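Phosphoribosylaminoimidazole carboxylase (Treponema denticola, PDB 5C5D) catalyses the reversible carboxylation of 5-aminoimidazole ribonucleotide with carbon dioxide to give 4-carboxy-5-aminoimidazole ribonucleotide, a step of de novo purine biosynthesis. Local coordinates at residues Leu50-Thr64 / Val76-Pro88. The protein carries 1 engineered substitution. Sequence-based numbering, arbitrary orientation.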
loop_
_atom_site.group_PDB
_atom_site.type_symbol
_atom_site.label_atom_id
_atom_site.label_comp_id
_atom_site.label_asym_id
_atom_site.label_seq_id
_atom_site.Cartn_x
_atom_site.Cartn_y
_atom_site.Cartn_z
ATOM N N LEU D 50 -5.213 -14.732 33.638
ATOM C CA LEU D 50 -5.848 -15.730 32.782
ATOM C C LEU D 50 -6.093 -17.025 33.569
ATOM O O LEU D 50 -7.131 -17.672 33.371
ATOM C CB LEU D 50 -5.017 -16.024 31.546
ATOM C CG LEU D 50 -4.822 -14.875 30.565
ATOM C CD1 LEU D 50 -4.004 -15.331 29.370
ATOM C CD2 LEU D 50 -6.163 -14.318 30.089
ATOM N N LYS D 51 -5.176 -17.411 34.458
ATOM C CA LYS D 51 -5.389 -18.650 35.221
ATOM C C LYS D 51 -6.634 -18.536 36.097
ATOM O O LYS D 51 -7.377 -19.506 36.277
ATOM C CB LYS D 51 -4.171 -19.004 36.074
ATOM C CG LYS D 51 -3.019 -19.542 35.249
ATOM C CD LYS D 51 -1.849 -19.982 36.127
ATOM C CE LYS D 51 -0.671 -20.461 35.293
ATOM N NZ LYS D 51 0.524 -20.707 36.167
ATOM N N GLU D 52 -6.857 -17.356 36.660
ATOM C CA GLU D 52 -8.033 -17.148 37.500
ATOM C C GLU D 52 -9.333 -17.287 36.686
ATOM O O GLU D 52 -10.253 -17.995 37.115
ATOM C CB GLU D 52 -7.981 -15.774 38.172
ATOM C CG GLU D 52 -6.922 -15.681 39.266
ATOM C CD GLU D 52 -6.590 -14.254 39.663
ATOM O OE1 GLU D 52 -7.181 -13.311 39.099
ATOM O OE2 GLU D 52 -5.728 -14.079 40.546
ATOM N N TYR D 53 -9.409 -16.647 35.518
ATOM C CA TYR D 53 -10.625 -16.720 34.688
ATOM C C TYR D 53 -10.815 -18.129 34.115
ATOM O O TYR D 53 -11.939 -18.635 34.043
ATOM C CB TYR D 53 -10.605 -15.692 33.540
ATOM C CG TYR D 53 -10.799 -14.278 34.058
ATOM C CD1 TYR D 53 -11.998 -13.900 34.649
ATOM C CD2 TYR D 53 -9.793 -13.347 33.952
ATOM C CE1 TYR D 53 -12.188 -12.609 35.125
ATOM C CE2 TYR D 53 -9.972 -12.036 34.407
ATOM C CZ TYR D 53 -11.163 -11.687 35.000
ATOM O OH TYR D 53 -11.338 -10.413 35.471
ATOM N N GLU D 54 -9.718 -18.778 33.759
ATOM C CA GLU D 54 -9.787 -20.111 33.137
ATOM C C GLU D 54 -10.340 -21.185 34.072
ATOM O O GLU D 54 -10.929 -22.183 33.615
ATOM C CB GLU D 54 -8.406 -20.518 32.625
ATOM C CG GLU D 54 -8.043 -19.886 31.289
ATOM C CD GLU D 54 -8.898 -20.393 30.164
ATOM O OE1 GLU D 54 -8.617 -21.510 29.663
ATOM O OE2 GLU D 54 -9.863 -19.684 29.791
ATOM N N ALA D 55 -10.146 -20.983 35.370
ATOM C CA ALA D 55 -10.606 -21.893 36.406
ATOM C C ALA D 55 -12.124 -21.789 36.657
ATOM O O ALA D 55 -12.714 -22.629 37.345
ATOM C CB ALA D 55 -9.832 -21.617 37.679
ATOM N N LEU D 56 -12.775 -20.782 36.083
ATOM C CA LEU D 56 -14.220 -20.641 36.285
ATOM C C LEU D 56 -15.019 -21.619 35.403
ATOM O O LEU D 56 -14.830 -21.679 34.195
ATOM C CB LEU D 56 -14.661 -19.205 35.990
ATOM C CG LEU D 56 -13.915 -18.092 36.745
ATOM C CD1 LEU D 56 -14.385 -16.744 36.249
ATOM C CD2 LEU D 56 -14.082 -18.166 38.243
ATOM N N ASP D 57 -15.920 -22.370 36.023
ATOM C CA ASP D 57 -16.774 -23.264 35.257
ATOM C C ASP D 57 -17.983 -22.513 34.715
ATOM O O ASP D 57 -19.090 -22.615 35.249
ATOM C CB ASP D 57 -17.213 -24.442 36.125
ATOM C CG ASP D 57 -18.144 -25.424 35.382
ATOM O OD1 ASP D 57 -18.075 -25.538 34.130
ATOM O OD2 ASP D 57 -18.948 -26.082 36.076
ATOM N N ARG D 58 -17.749 -21.764 33.651
ATOM C CA ARG D 58 -18.798 -21.084 32.923
ATOM C C ARG D 58 -18.283 -20.826 31.522
ATOM O O ARG D 58 -17.080 -20.763 31.318
ATOM C CB ARG D 58 -19.178 -19.779 33.613
ATOM C CG ARG D 58 -18.063 -18.771 33.671
ATOM C CD ARG D 58 -18.366 -17.706 34.747
ATOM N NE ARG D 58 -19.453 -16.824 34.337
ATOM C CZ ARG D 58 -19.800 -15.694 34.958
ATOM N NH1 ARG D 58 -19.165 -15.285 36.051
ATOM N NH2 ARG D 58 -20.789 -14.953 34.454
ATOM N N PRO D 59 -19.186 -20.698 30.547
ATOM C CA PRO D 59 -18.748 -20.409 29.181
ATOM C C PRO D 59 -18.105 -19.059 29.109
ATOM O O PRO D 59 -18.711 -18.113 29.592
ATOM C CB PRO D 59 -20.042 -20.419 28.372
ATOM C CG PRO D 59 -21.099 -20.922 29.286
ATOM C CD PRO D 59 -20.648 -20.773 30.667
ATOM N N LYS D 60 -16.909 -18.963 28.541
ATOM C CA LYS D 60 -16.252 -17.669 28.482
ATOM C C LYS D 60 -15.607 -17.408 27.160
ATOM O O LYS D 60 -15.220 -18.326 26.443
ATOM C CB LYS D 60 -15.227 -17.540 29.601
ATOM C CG LYS D 60 -14.120 -18.511 29.622
ATOM C CD LYS D 60 -13.600 -18.582 31.088
ATOM C CE LYS D 60 -13.144 -19.939 31.448
ATOM N NZ LYS D 60 -14.210 -20.919 31.405
ATOM N N LEU D 61 -15.506 -16.119 26.861
ATOM C CA LEU D 61 -14.751 -15.620 25.727
ATOM C C LEU D 61 -13.813 -14.528 26.223
ATOM O O LEU D 61 -14.128 -13.847 27.185
ATOM C CB LEU D 61 -15.662 -15.068 24.634
ATOM C CG LEU D 61 -16.502 -16.098 23.900
ATOM C CD1 LEU D 61 -17.468 -15.371 23.006
ATOM C CD2 LEU D 61 -15.656 -17.074 23.088
ATOM N N TYR D 62 -12.672 -14.387 25.559
ATOM C CA TYR D 62 -11.784 -13.264 25.792
ATOM C C TYR D 62 -11.799 -12.381 24.570
ATOM O O TYR D 62 -11.680 -12.894 23.461
ATOM C CB TYR D 62 -10.367 -13.764 26.084
ATOM C CG TYR D 62 -10.290 -14.650 27.307
ATOM C CD1 TYR D 62 -10.635 -15.991 27.234
ATOM C CD2 TYR D 62 -9.854 -14.156 28.526
ATOM C CE1 TYR D 62 -10.573 -16.804 28.356
ATOM C CE2 TYR D 62 -9.767 -14.949 29.631
ATOM C CZ TYR D 62 -10.122 -16.284 29.550
ATOM O OH TYR D 62 -10.072 -17.116 30.655
ATOM N N ILE D 63 -11.953 -11.079 24.773
ATOM C CA ILE D 63 -11.812 -10.104 23.685
ATOM C C ILE D 63 -10.559 -9.307 24.012
ATOM O O ILE D 63 -10.491 -8.645 25.054
ATOM C CB ILE D 63 -13.040 -9.204 23.535
ATOM C CG1 ILE D 63 -14.279 -10.032 23.215
ATOM C CG2 ILE D 63 -12.805 -8.152 22.448
ATOM C CD1 ILE D 63 -15.580 -9.180 23.156
ATOM N N THR D 64 -9.573 -9.363 23.121
ATOM C CA THR D 64 -8.261 -8.792 23.375
ATOM C C THR D 64 -7.996 -7.567 22.520
ATOM O O THR D 64 -8.196 -7.565 21.317
ATOM C CB THR D 64 -7.185 -9.847 23.145
ATOM O OG1 THR D 64 -7.435 -10.466 21.863
ATOM C CG2 THR D 64 -7.231 -10.875 24.281
ATOM N N VAL D 76 -2.760 -14.491 24.500
ATOM C CA VAL D 76 -3.924 -14.963 25.230
ATOM C C VAL D 76 -4.517 -16.184 24.531
ATOM O O VAL D 76 -4.842 -17.175 25.168
ATOM C CB VAL D 76 -4.986 -13.865 25.341
ATOM C CG1 VAL D 76 -6.296 -14.400 25.924
ATOM C CG2 VAL D 76 -4.459 -12.693 26.186
ATOM N N ASP D 77 -4.671 -16.108 23.209
ATOM C CA ASP D 77 -5.204 -17.238 22.461
ATOM C C ASP D 77 -4.375 -18.521 22.623
ATOM O O ASP D 77 -4.920 -19.635 22.681
ATOM C CB ASP D 77 -5.304 -16.892 20.982
ATOM C CG ASP D 77 -6.167 -17.851 20.258
ATOM O OD1 ASP D 77 -7.407 -17.660 20.275
ATOM O OD2 ASP D 77 -5.594 -18.809 19.701
ATOM N N GLY D 78 -3.056 -18.389 22.733
ATOM C CA GLY D 78 -2.220 -19.556 22.946
ATOM C C GLY D 78 -2.309 -20.149 24.341
ATOM O O GLY D 78 -1.935 -21.296 24.555
ATOM N N PHE D 79 -2.800 -19.362 25.284
ATOM C CA PHE D 79 -2.882 -19.785 26.679
ATOM C C PHE D 79 -4.233 -20.419 27.039
ATOM O O PHE D 79 -4.281 -21.474 27.697
ATOM C CB PHE D 79 -2.620 -18.589 27.595
ATOM C CG PHE D 79 -2.482 -18.988 29.040
ATOM C CD1 PHE D 79 -1.244 -19.335 29.553
ATOM C CD2 PHE D 79 -3.595 -19.089 29.851
ATOM C CE1 PHE D 79 -1.117 -19.754 30.861
ATOM C CE2 PHE D 79 -3.474 -19.508 31.169
ATOM C CZ PHE D 79 -2.228 -19.838 31.663
ATOM N N VAL D 80 -5.335 -19.783 26.643
ATOM C CA VAL D 80 -6.654 -20.207 27.124
ATOM C C VAL D 80 -7.195 -21.352 26.282
ATOM O O VAL D 80 -6.740 -21.585 25.157
ATOM C CB VAL D 80 -7.672 -19.041 27.130
ATOM C CG1 VAL D 80 -7.171 -17.867 27.949
ATOM C CG2 VAL D 80 -7.954 -18.522 25.713
ATOM N N LYS D 81 -8.155 -22.074 26.854
ATOM C CA LYS D 81 -8.724 -23.264 26.225
ATOM C C LYS D 81 -9.646 -22.909 25.067
ATOM O O LYS D 81 -9.539 -23.471 23.966
ATOM C CB LYS D 81 -9.502 -24.090 27.254
ATOM C CG LYS D 81 -8.656 -24.637 28.391
ATOM C CD LYS D 81 -9.458 -25.595 29.296
ATOM C CE LYS D 81 -10.714 -24.959 29.892
ATOM N NZ LYS D 81 -10.427 -23.737 30.706
ATOM N N GLY D 82 -10.585 -22.013 25.346
ATOM C CA GLY D 82 -11.666 -21.697 24.429
ATOM C C GLY D 82 -11.328 -20.592 23.460
ATOM O O GLY D 82 -10.196 -20.133 23.377
ATOM N N ALA D 83 -12.333 -20.158 22.720
ATOM C CA ALA D 83 -12.121 -19.164 21.672
ATOM C C ALA D 83 -11.817 -17.784 22.226
ATOM O O ALA D 83 -12.184 -17.440 23.365
ATOM C CB ALA D 83 -13.346 -19.104 20.797
ATOM N N THR D 84 -11.156 -16.992 21.392
ATOM C CA THR D 84 -10.921 -15.590 21.683
ATOM C C THR D 84 -11.206 -14.754 20.460
ATOM O O THR D 84 -11.273 -15.258 19.347
ATOM C CB THR D 84 -9.473 -15.318 22.140
ATOM O OG1 THR D 84 -8.562 -15.404 21.035
ATOM C CG2 THR D 84 -9.028 -16.321 23.204
ATOM N N ILE D 85 -11.377 -13.468 20.708
ATOM C CA ILE D 85 -11.688 -12.460 19.674
ATOM C C ILE D 85 -10.674 -11.318 19.789
ATOM O O ILE D 85 -10.477 -10.780 20.867
ATOM C CB ILE D 85 -13.111 -11.914 19.875
ATOM C CG1 ILE D 85 -14.152 -13.019 19.728
ATOM C CG2 ILE D 85 -13.416 -10.733 18.917
ATOM C CD1 ILE D 85 -15.528 -12.619 20.209
ATOM N N ALA D 86 -10.021 -10.966 18.681
ATOM C CA ALA D 86 -9.163 -9.776 18.618
ATOM C C ALA D 86 -9.963 -8.605 18.104
ATOM O O ALA D 86 -10.564 -8.708 17.055
ATOM C CB ALA D 86 -7.987 -10.016 17.700
ATOM N N CYS D 87 -9.927 -7.491 18.815
ATOM C CA CYS D 87 -10.590 -6.283 18.356
ATOM C C CYS D 87 -9.646 -5.126 18.647
ATOM O O CYS D 87 -9.766 -4.453 19.680
ATOM C CB CYS D 87 -11.928 -6.113 19.042
ATOM S SG CYS D 87 -12.858 -4.690 18.394
ATOM N N PRO D 88 -8.681 -4.896 17.735
ATOM C CA PRO D 88 -7.682 -3.874 17.994
ATOM C C PRO D 88 -8.303 -2.479 17.860
ATOM O O PRO D 88 -9.303 -2.324 17.144
ATOM C CB PRO D 88 -6.628 -4.133 16.924
ATOM C CG PRO D 88 -7.376 -4.739 15.792
ATOM C CD PRO D 88 -8.425 -5.608 16.466
HETATM O O HOH W 1 -11.371 -20.429 27.569
HETATM O O HOH W 2 -12.484 -18.753 25.843
HETATM O O HOH W 3 -7.044 -13.230 21.724
#
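V76, on helix 72-79, and T64 of strand 60-65 reach toward each other and meet tip to tip, CG2 to CG2 at 3.8 Å; their short branched side chains let helix and strand pack closely. One turn on, F79 swings its CG anti to the backbone N (chi1 -171°), which lays the ring alongside L50, whose CB is 3.8 Å from F79 CD2. The extended methylenes of K51 suit the ring edge, while its ammonium group runs on outward.

V80 then sets CG1 over one face of the Y62 ring, 3.9 Å from its centroid, a CH-pi contact offset toward the rim. The next residue, K81, grips E54 twice: its backbone N donates to E54 OE1 at 2.9 Å, and its NZ, brought back by bends at chi3 and chi4, forms a salt bridge to the same oxygen. The two donors come from opposite faces of the carboxylate. Y62 OH donates to E54 OE2 (2.7 Å), using the anti lone pair of that oxygen, and a water donates to E54 OE2 and accepts from G82 N.

Strand 84-86 runs parallel to strand 60-65: I85 N donates to Y62 O, I85 O accepts T64 N at 2.8 Å, and C87 N closes on T64 O. I63 and I85 lie side by side, putting branched apolar side chains on one buried face; I85 continues onto L123 of helix 117-129.

This completes the beta-alpha-beta crossover from strand 60-65 through helix 72-79 to strand 84-86. With two protein donors on OE1 and the tyrosine hydroxyl on OE2, E54 is probably held as a carboxylate, fixing the turn after helix 72-79 against helix 43-54.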